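Local coordinates for phosphatidylinositol-specific phospholipase C1 (Streptomyces antibioticus, PDB 3H4X), which belongs to the calcium-dependent phosphoinositide-specific phospholipase C family and is built around a TIM-type beta/alpha barrel, at residues A[161-166]-A[177-182]; A[215-220]-A[253-258]. All coordinates share one frame; numbering follows the deposited sequence.

How the interactions relate
Both contacts are apolar packing of a buried leucine and tryptophan beside the parallel strands of the barrel, their centres about 17 and 16 Å from the centre of the chain; Gly178 in interaction 1 and Lys218 in interaction 2 are partly exposed. In interaction 1 the leucine methyls of a short helix rest on the ring of Trp179, in the loop before strand 189-195. In interaction 2 mainly backbone and CB atoms of helix 209-222 face the ring of Trp255, from the loop before strand 258-262, and Lys218 carries its charged end away from the interface. They touch: Thr164 OG1 lies 4.0 Å from Trp255 CZ3, and Val257 CG2 4.2 Å from both Leu163 CD2 and Trp179 CZ2.

Interaction 1 (A[161-166]-A[177-182]); sequences GDLTGG and GGWPSR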
ATOM      1  N   GLY A 161       2.960 -13.831  -5.828  1.00  8.66           N
ATOM      2  CA  GLY A 161       3.089 -15.276  -6.014  1.00  9.10           C
ATOM      3  C   GLY A 161       1.986 -16.035  -5.299  1.00  9.27           C
ATOM      4  O   GLY A 161       1.465 -17.034  -5.799  1.00  9.56           O
ATOM      5  N   ASP A 162       1.624 -15.562  -4.115  1.00  9.17           N
ATOM      6  CA  ASP A 162       0.566 -16.194  -3.344  1.00  9.47           C
ATOM      7  C   ASP A 162      -0.787 -16.040  -4.032  1.00  9.40           C
ATOM      8  O   ASP A 162      -1.537 -17.007  -4.162  1.00 10.02           O
ATOM      9  CB  ASP A 162       0.526 -15.613  -1.932  1.00  9.67           C
ATOM     10  CG  ASP A 162       1.825 -15.828  -1.187  1.00 10.36           C
ATOM     11  OD1 ASP A 162       2.236 -16.997  -1.045  1.00 13.13           O
ATOM     12  OD2 ASP A 162       2.444 -14.837  -0.756  1.00 10.85           O
ATOM     13  N   LEU A 163      -1.099 -14.830  -4.480  1.00  9.21           N
ATOM     14  CA  LEU A 163      -2.366 -14.585  -5.158  1.00  9.44           C
ATOM     15  C   LEU A 163      -2.443 -15.345  -6.474  1.00  9.70           C
ATOM     16  O   LEU A 163      -3.477 -15.910  -6.816  1.00  9.93           O
ATOM     17  CB  LEU A 163      -2.559 -13.093  -5.426  1.00  9.40           C
ATOM     18  CG  LEU A 163      -3.853 -12.715  -6.152  1.00 10.14           C
ATOM     19  CD1 LEU A 163      -5.067 -12.956  -5.263  1.00 11.78           C
ATOM     20  CD2 LEU A 163      -3.796 -11.265  -6.601  1.00 10.92           C
ATOM     21  N   THR A 164      -1.346 -15.358  -7.217  1.00  9.77           N
ATOM     22  CA  THR A 164      -1.363 -15.893  -8.569  1.00 10.20           C
ATOM     23  C   THR A 164      -1.462 -17.416  -8.605  1.00 10.72           C
ATOM     24  O   THR A 164      -2.096 -17.982  -9.494  1.00 10.62           O
ATOM     25  CB  THR A 164      -0.138 -15.411  -9.362  1.00  9.82           C
ATOM     26  OG1 THR A 164      -0.161 -13.981  -9.430  1.00  9.87           O
ATOM     27  CG2 THR A 164      -0.146 -15.978 -10.768  1.00 10.12           C
ATOM     28  N   GLY A 165      -0.844 -18.085  -7.639  1.00 11.22           N
ATOM     29  CA  GLY A 165      -0.842 -19.545  -7.628  1.00 12.09           C
ATOM     30  C   GLY A 165      -0.316 -20.100  -8.938  1.00 12.35           C
ATOM     31  O   GLY A 165       0.751 -19.704  -9.402  1.00 12.96           O
ATOM     32  N   GLY A 166      -1.074 -21.013  -9.544  1.00 12.86           N
ATOM     33  CA  GLY A 166      -0.663 -21.643 -10.798  1.00 13.39           C
ATOM     34  C   GLY A 166      -1.137 -20.912 -12.040  1.00 13.33           C
ATOM     35  O   GLY A 166      -0.896 -21.359 -13.161  1.00 13.98           O
ATOM     36  N   GLY A 177     -10.806 -16.055  -9.423  1.00 11.05           N
ATOM     37  CA  GLY A 177     -10.972 -16.614  -8.090  1.00 10.71           C
ATOM     38  C   GLY A 177     -10.985 -15.622  -6.947  1.00 10.26           C
ATOM     39  O   GLY A 177     -11.281 -15.998  -5.822  1.00 10.43           O
ATOM     40  N   GLY A 178     -10.661 -14.363  -7.226  1.00  9.97           N
ATOM     41  CA  GLY A 178     -10.650 -13.330  -6.196  1.00  9.60           C
ATOM     42  C   GLY A 178      -9.570 -13.495  -5.138  1.00  8.86           C
ATOM     43  O   GLY A 178      -8.609 -14.243  -5.318  1.00  9.20           O
ATOM     44  N   TRP A 179      -9.747 -12.786  -4.028  1.00  8.54           N
ATOM     45  CA  TRP A 179      -8.787 -12.775  -2.925  1.00  8.21           C
ATOM     46  C   TRP A 179      -9.227 -13.731  -1.826  1.00  8.27           C
ATOM     47  O   TRP A 179     -10.400 -14.068  -1.730  1.00  8.52           O
ATOM     48  CB  TRP A 179      -8.693 -11.368  -2.326  1.00  8.13           C
ATOM     49  CG  TRP A 179      -8.151 -10.345  -3.264  1.00  7.73           C
ATOM     50  CD1 TRP A 179      -8.843  -9.677  -4.228  1.00  7.54           C
ATOM     51  CD2 TRP A 179      -6.803  -9.863  -3.325  1.00  7.48           C
ATOM     52  NE1 TRP A 179      -8.010  -8.806  -4.888  1.00  8.04           N
ATOM     53  CE2 TRP A 179      -6.751  -8.908  -4.356  1.00  7.58           C
ATOM     54  CE3 TRP A 179      -5.638 -10.147  -2.609  1.00  8.10           C
ATOM     55  CZ2 TRP A 179      -5.577  -8.238  -4.692  1.00  8.24           C
ATOM     56  CZ3 TRP A 179      -4.472  -9.481  -2.945  1.00  8.94           C
ATOM     57  CH2 TRP A 179      -4.451  -8.540  -3.977  1.00  8.91           C
ATOM     58  N   PRO A 180      -8.288 -14.157  -0.973  1.00  8.43           N
ATOM     59  CA  PRO A 180      -8.700 -14.945   0.181  1.00  8.59           C
ATOM     60  C   PRO A 180      -9.614 -14.156   1.115  1.00  8.69           C
ATOM     61  O   PRO A 180      -9.648 -12.920   1.072  1.00  8.69           O
ATOM     62  CB  PRO A 180      -7.376 -15.259   0.885  1.00  8.79           C
ATOM     63  CG  PRO A 180      -6.336 -15.115  -0.177  1.00  9.11           C
ATOM     64  CD  PRO A 180      -6.826 -13.990  -1.032  1.00  8.69           C
ATOM     65  N   SER A 181     -10.351 -14.877   1.954  1.00  8.98           N
ATOM     66  CA  SER A 181     -11.175 -14.241   2.966  1.00  9.74           C
ATOM     67  C   SER A 181     -10.302 -13.407   3.898  1.00  9.67           C
ATOM     68  O   SER A 181      -9.115 -13.687   4.084  1.00  9.62           O
ATOM     69  CB  SER A 181     -11.945 -15.290   3.771  1.00 10.14           C
ATOM     70  OG  SER A 181     -11.103 -15.921   4.715  1.00 11.51           O
ATOM     71  N   ARG A 182     -10.897 -12.376   4.485  1.00  9.98           N
ATOM     72  CA  ARG A 182     -10.184 -11.557   5.451  1.00 10.40           C
ATOM     73  C   ARG A 182      -9.696 -12.411   6.622  1.00 10.31           C
ATOM     74  O   ARG A 182      -8.588 -12.217   7.120  1.00 10.33           O
ATOM     75  CB  ARG A 182     -11.073 -10.420   5.949  1.00 10.47           C
ATOM     76  CG  ARG A 182     -11.512  -9.461   4.855  1.00 11.67           C
ATOM     77  CD  ARG A 182     -12.210  -8.250   5.446  1.00 12.84           C
ATOM     78  NE  ARG A 182     -11.321  -7.557   6.368  1.00 13.04           N
ATOM     79  CZ  ARG A 182     -10.401  -6.673   5.992  1.00 12.50           C
ATOM     80  NH1 ARG A 182     -10.263  -6.359   4.711  1.00 12.67           N
ATOM     81  NH2 ARG A 182      -9.622  -6.104   6.899  1.00 13.17           N
TER
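Leu163 sets both of its methyl groups on one face of the Trp179 indole. CD2 sits over the six-membered ring, 4.0 Å from its centroid and only 18° off the ring normal, a CH-pi contact whose closest approach is 3.8 Å to Trp179 CH2. The second methyl, CD1, touches the same face nearer the rim, 3.9 Å from Trp179 CE3, and also meets the carbonyl oxygen of Gly178 at 3.8 Å. With CG anti to the backbone N (chi1 179°), the leucine reaches out from the last turn of helix 160-164, and the two side chains cross at about a right angle. Each partner adjoins a helix terminus. The bond from Gly165 N to Gly161 O, 3.1 Å, spans the turn bearing Leu163, and Gly165 then leaves the helix with positive phi; Gly178 does likewise after helix 170-177, just before Trp179. Further out, the indole NE1 donates to His280 O, which anchors the polar edge of this otherwise apolar ring, while Phe232 meets it with the planes at about 55°. The contact thus joins helix 160-164 to the loop entering barrel strand 189-195, with Val174 of helix 170-177 also touching Trp179.

Interaction 2 (A[215-220]-A[253-258]); sequences GHLKDL and RPWFVV
Backbone bonds of 2.9 Å from Leu220 N to His216 O and from Asp219 N to Gly215 O keep the helical turn around Leu217 and Lys218 regular, and Trp255 lays one face of its indole against this turn. Leu217 CB stands above the rim of the six-membered ring, beyond its CD2-CE3 bond, 4.0 Å from Trp255 CE3, whereas the five-membered part lies beneath the lysine backbone, with Lys218 CA 3.6 Å from Trp255 NE1. Lys218 CB follows at 3.8 Å from the same nitrogen, and the Leu217 carbonyl oxygen is the atom that stands over the six-membered ring itself. The ring therefore meets helix backbone and the roots of side chains. Lys218 begins extended, CG anti to the backbone N (chi1 177°), then bends at chi3 and chi4, so that NZ leaves the indole and forms a salt bridge with Asp219 OD1, a weak bond at 3.3 Å. In the beta/alpha barrel, helix 209-222 precedes strand 232-236, and Trp255 belongs to the linker from that strand to the next parallel one, 258-262. This linker has no alpha-helix; its 3-10 turn is closed by Phe256 N to Arg253 O at 3.1 Å, and the same oxygen lies in plane at the edge of the Phe256 ring. Ala170 and Ala221 also pack on Trp255. One residue before Leu217, His216 lines an acetyl group pocket with Pro142 and Glu212; its NE2 is hydrogen-bonded to Asp146, and Leu220 CG lies 3.8 Å above its ring plane.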
ATOM      1  N   GLY A 215       7.308  -4.948 -14.599  1.00  8.47           N
ATOM      2  CA  GLY A 215       8.223  -5.662 -15.487  1.00  8.78           C
ATOM      3  C   GLY A 215       9.007  -6.730 -14.745  1.00  8.65           C
ATOM      4  O   GLY A 215       9.261  -7.819 -15.265  1.00  8.79           O
ATOM      5  N   HIS A 216       9.381  -6.411 -13.513  1.00  8.62           N
ATOM      6  CA  HIS A 216      10.044  -7.345 -12.618  1.00  8.55           C
ATOM      7  C   HIS A 216       9.166  -8.573 -12.343  1.00  8.26           C
ATOM      8  O   HIS A 216       9.643  -9.706 -12.409  1.00  8.52           O
ATOM      9  CB  HIS A 216      10.419  -6.581 -11.347  1.00  8.77           C
ATOM     10  CG  HIS A 216      10.833  -7.437 -10.195  1.00  9.47           C
ATOM     11  ND1 HIS A 216      12.005  -8.162 -10.176  1.00 10.92           N
ATOM     12  CD2 HIS A 216      10.257  -7.619  -8.983  1.00 10.35           C
ATOM     13  CE1 HIS A 216      12.116  -8.781  -9.013  1.00 11.05           C
ATOM     14  NE2 HIS A 216      11.068  -8.466  -8.272  1.00 11.43           N
ATOM     15  N   LEU A 217       7.882  -8.361 -12.061  1.00  8.12           N
ATOM     16  CA  LEU A 217       6.976  -9.490 -11.853  1.00  8.14           C
ATOM     17  C   LEU A 217       6.852 -10.338 -13.115  1.00  8.60           C
ATOM     18  O   LEU A 217       6.875 -11.566 -13.059  1.00  8.76           O
ATOM     19  CB  LEU A 217       5.597  -9.012 -11.400  1.00  7.83           C
ATOM     20  CG  LEU A 217       5.530  -8.316 -10.040  1.00  7.61           C
ATOM     21  CD1 LEU A 217       4.084  -8.043  -9.682  1.00  8.01           C
ATOM     22  CD2 LEU A 217       6.208  -9.139  -8.949  1.00  8.35           C
ATOM     23  N   LYS A 218       6.705  -9.676 -14.254  1.00  9.20           N
ATOM     24  CA  LYS A 218       6.621 -10.373 -15.530  1.00 10.08           C
ATOM     25  C   LYS A 218       7.850 -11.256 -15.739  1.00 10.19           C
ATOM     26  O   LYS A 218       7.741 -12.419 -16.137  1.00 10.60           O
ATOM     27  CB  LYS A 218       6.484  -9.360 -16.668  1.00 10.55           C
ATOM     28  CG  LYS A 218       6.458  -9.978 -18.058  1.00 12.48           C
ATOM     29  CD  LYS A 218       6.233  -8.921 -19.133  1.00 15.56           C
ATOM     30  CE  LYS A 218       7.383  -7.927 -19.209  1.00 17.55           C
ATOM     31  NZ  LYS A 218       8.602  -8.512 -19.838  1.00 19.79           N
ATOM     32  N   ASP A 219       9.023 -10.700 -15.458  1.00 10.24           N
ATOM     33  CA  ASP A 219      10.269 -11.432 -15.641  1.00 10.95           C
ATOM     34  C   ASP A 219      10.401 -12.591 -14.654  1.00 10.56           C
ATOM     35  O   ASP A 219      10.813 -13.687 -15.033  1.00 11.16           O
ATOM     36  CB  ASP A 219      11.464 -10.482 -15.552  1.00 11.75           C
ATOM     37  CG  ASP A 219      11.506  -9.489 -16.706  1.00 13.24           C
ATOM     38  OD1 ASP A 219      10.858  -9.744 -17.741  1.00 15.11           O
ATOM     39  OD2 ASP A 219      12.182  -8.450 -16.573  1.00 15.67           O
ATOM     40  N   LEU A 220      10.038 -12.362 -13.394  1.00 10.11           N
ATOM     41  CA  LEU A 220      10.037 -13.443 -12.414  1.00 10.20           C
ATOM     42  C   LEU A 220       9.123 -14.579 -12.854  1.00 10.37           C
ATOM     43  O   LEU A 220       9.498 -15.754 -12.791  1.00 10.56           O
ATOM     44  CB  LEU A 220       9.590 -12.941 -11.041  1.00  9.97           C
ATOM     45  CG  LEU A 220      10.562 -12.062 -10.254  1.00  9.96           C
ATOM     46  CD1 LEU A 220       9.920 -11.656  -8.941  1.00 10.24           C
ATOM     47  CD2 LEU A 220      11.879 -12.788 -10.010  1.00 11.07           C
ATOM     48  N   ARG A 253       0.461  -5.250 -18.422  1.00  8.67           N
ATOM     49  CA  ARG A 253      -0.848  -4.922 -17.874  1.00  8.32           C
ATOM     50  C   ARG A 253      -1.410  -5.920 -16.860  1.00  8.31           C
ATOM     51  O   ARG A 253      -1.944  -5.505 -15.840  1.00  8.51           O
ATOM     52  CB  ARG A 253      -1.847  -4.660 -19.002  1.00  8.13           C
ATOM     53  CG  ARG A 253      -1.457  -3.488 -19.885  1.00  8.22           C
ATOM     54  CD  ARG A 253      -2.476  -3.252 -20.978  1.00  8.44           C
ATOM     55  NE  ARG A 253      -1.976  -2.297 -21.962  1.00  8.70           N
ATOM     56  CZ  ARG A 253      -2.314  -2.297 -23.246  1.00  9.00           C
ATOM     57  NH1 ARG A 253      -3.155  -3.211 -23.705  1.00  9.18           N
ATOM     58  NH2 ARG A 253      -1.797  -1.394 -24.068  1.00  9.78           N
ATOM     59  N   PRO A 254      -1.288  -7.233 -17.123  1.00  8.14           N
ATOM     60  CA  PRO A 254      -1.930  -8.180 -16.202  1.00  8.25           C
ATOM     61  C   PRO A 254      -1.200  -8.366 -14.872  1.00  7.88           C
ATOM     62  O   PRO A 254      -1.602  -9.207 -14.065  1.00  8.15           O
ATOM     63  CB  PRO A 254      -1.955  -9.490 -16.996  1.00  8.86           C
ATOM     64  CG  PRO A 254      -0.847  -9.361 -17.964  1.00  9.53           C
ATOM     65  CD  PRO A 254      -0.749  -7.902 -18.321  1.00  8.54           C
ATOM     66  N   TRP A 255      -0.155  -7.579 -14.636  1.00  7.27           N
ATOM     67  CA  TRP A 255       0.543  -7.607 -13.355  1.00  7.22           C
ATOM     68  C   TRP A 255       0.070  -6.498 -12.424  1.00  6.98           C
ATOM     69  O   TRP A 255       0.531  -6.405 -11.289  1.00  7.47           O
ATOM     70  CB  TRP A 255       2.065  -7.621 -13.572  1.00  8.00           C
ATOM     71  CG  TRP A 255       2.442  -8.909 -14.212  1.00  8.54           C
ATOM     72  CD1 TRP A 255       2.808  -9.113 -15.507  1.00  9.34           C
ATOM     73  CD2 TRP A 255       2.382 -10.200 -13.602  1.00  9.01           C
ATOM     74  NE1 TRP A 255       3.013 -10.454 -15.735  1.00  9.78           N
ATOM     75  CE2 TRP A 255       2.757 -11.142 -14.577  1.00  9.51           C
ATOM     76  CE3 TRP A 255       2.066 -10.647 -12.316  1.00  8.87           C
ATOM     77  CZ2 TRP A 255       2.824 -12.510 -14.308  1.00 10.06           C
ATOM     78  CZ3 TRP A 255       2.127 -12.005 -12.050  1.00  9.35           C
ATOM     79  CH2 TRP A 255       2.505 -12.920 -13.044  1.00 10.11           C
ATOM     80  N   PHE A 256      -0.885  -5.699 -12.904  1.00  6.72           N
ATOM     81  CA  PHE A 256      -1.527  -4.652 -12.111  1.00  6.77           C
ATOM     82  C   PHE A 256      -2.938  -5.079 -11.711  1.00  6.60           C
ATOM     83  O   PHE A 256      -3.826  -5.189 -12.563  1.00  7.17           O
ATOM     84  CB  PHE A 256      -1.631  -3.362 -12.921  1.00  6.74           C
ATOM     85  CG  PHE A 256      -0.315  -2.700 -13.209  1.00  6.75           C
ATOM     86  CD1 PHE A 256       0.301  -1.904 -12.255  1.00  7.79           C
ATOM     87  CD2 PHE A 256       0.291  -2.845 -14.445  1.00  7.66           C
ATOM     88  CE1 PHE A 256       1.502  -1.275 -12.526  1.00  8.20           C
ATOM     89  CE2 PHE A 256       1.492  -2.217 -14.719  1.00  8.05           C
ATOM     90  CZ  PHE A 256       2.099  -1.431 -13.756  1.00  8.53           C
ATOM     91  N   VAL A 257      -3.149  -5.301 -10.419  1.00  6.39           N
ATOM     92  CA  VAL A 257      -4.482  -5.632  -9.917  1.00  6.59           C
ATOM     93  C   VAL A 257      -4.886  -4.697  -8.778  1.00  6.15           C
ATOM     94  O   VAL A 257      -5.861  -4.947  -8.062  1.00  6.91           O
ATOM     95  CB  VAL A 257      -4.588  -7.107  -9.477  1.00  6.65           C
ATOM     96  CG1 VAL A 257      -4.357  -8.028 -10.670  1.00  7.61           C
ATOM     97  CG2 VAL A 257      -3.598  -7.420  -8.359  1.00  7.34           C
ATOM     98  N   VAL A 258      -4.119  -3.618  -8.630  1.00  6.01           N
ATOM     99  CA  VAL A 258      -4.342  -2.596  -7.617  1.00  5.91           C
ATOM    100  C   VAL A 258      -4.317  -1.239  -8.309  1.00  5.62           C
ATOM    101  O   VAL A 258      -3.499  -1.004  -9.201  1.00  5.67           O
ATOM    102  CB  VAL A 258      -3.262  -2.656  -6.512  1.00  6.00           C
ATOM    103  CG1 VAL A 258      -3.542  -1.623  -5.418  1.00  6.59           C
ATOM    104  CG2 VAL A 258      -3.184  -4.062  -5.933  1.00  7.04           C
TER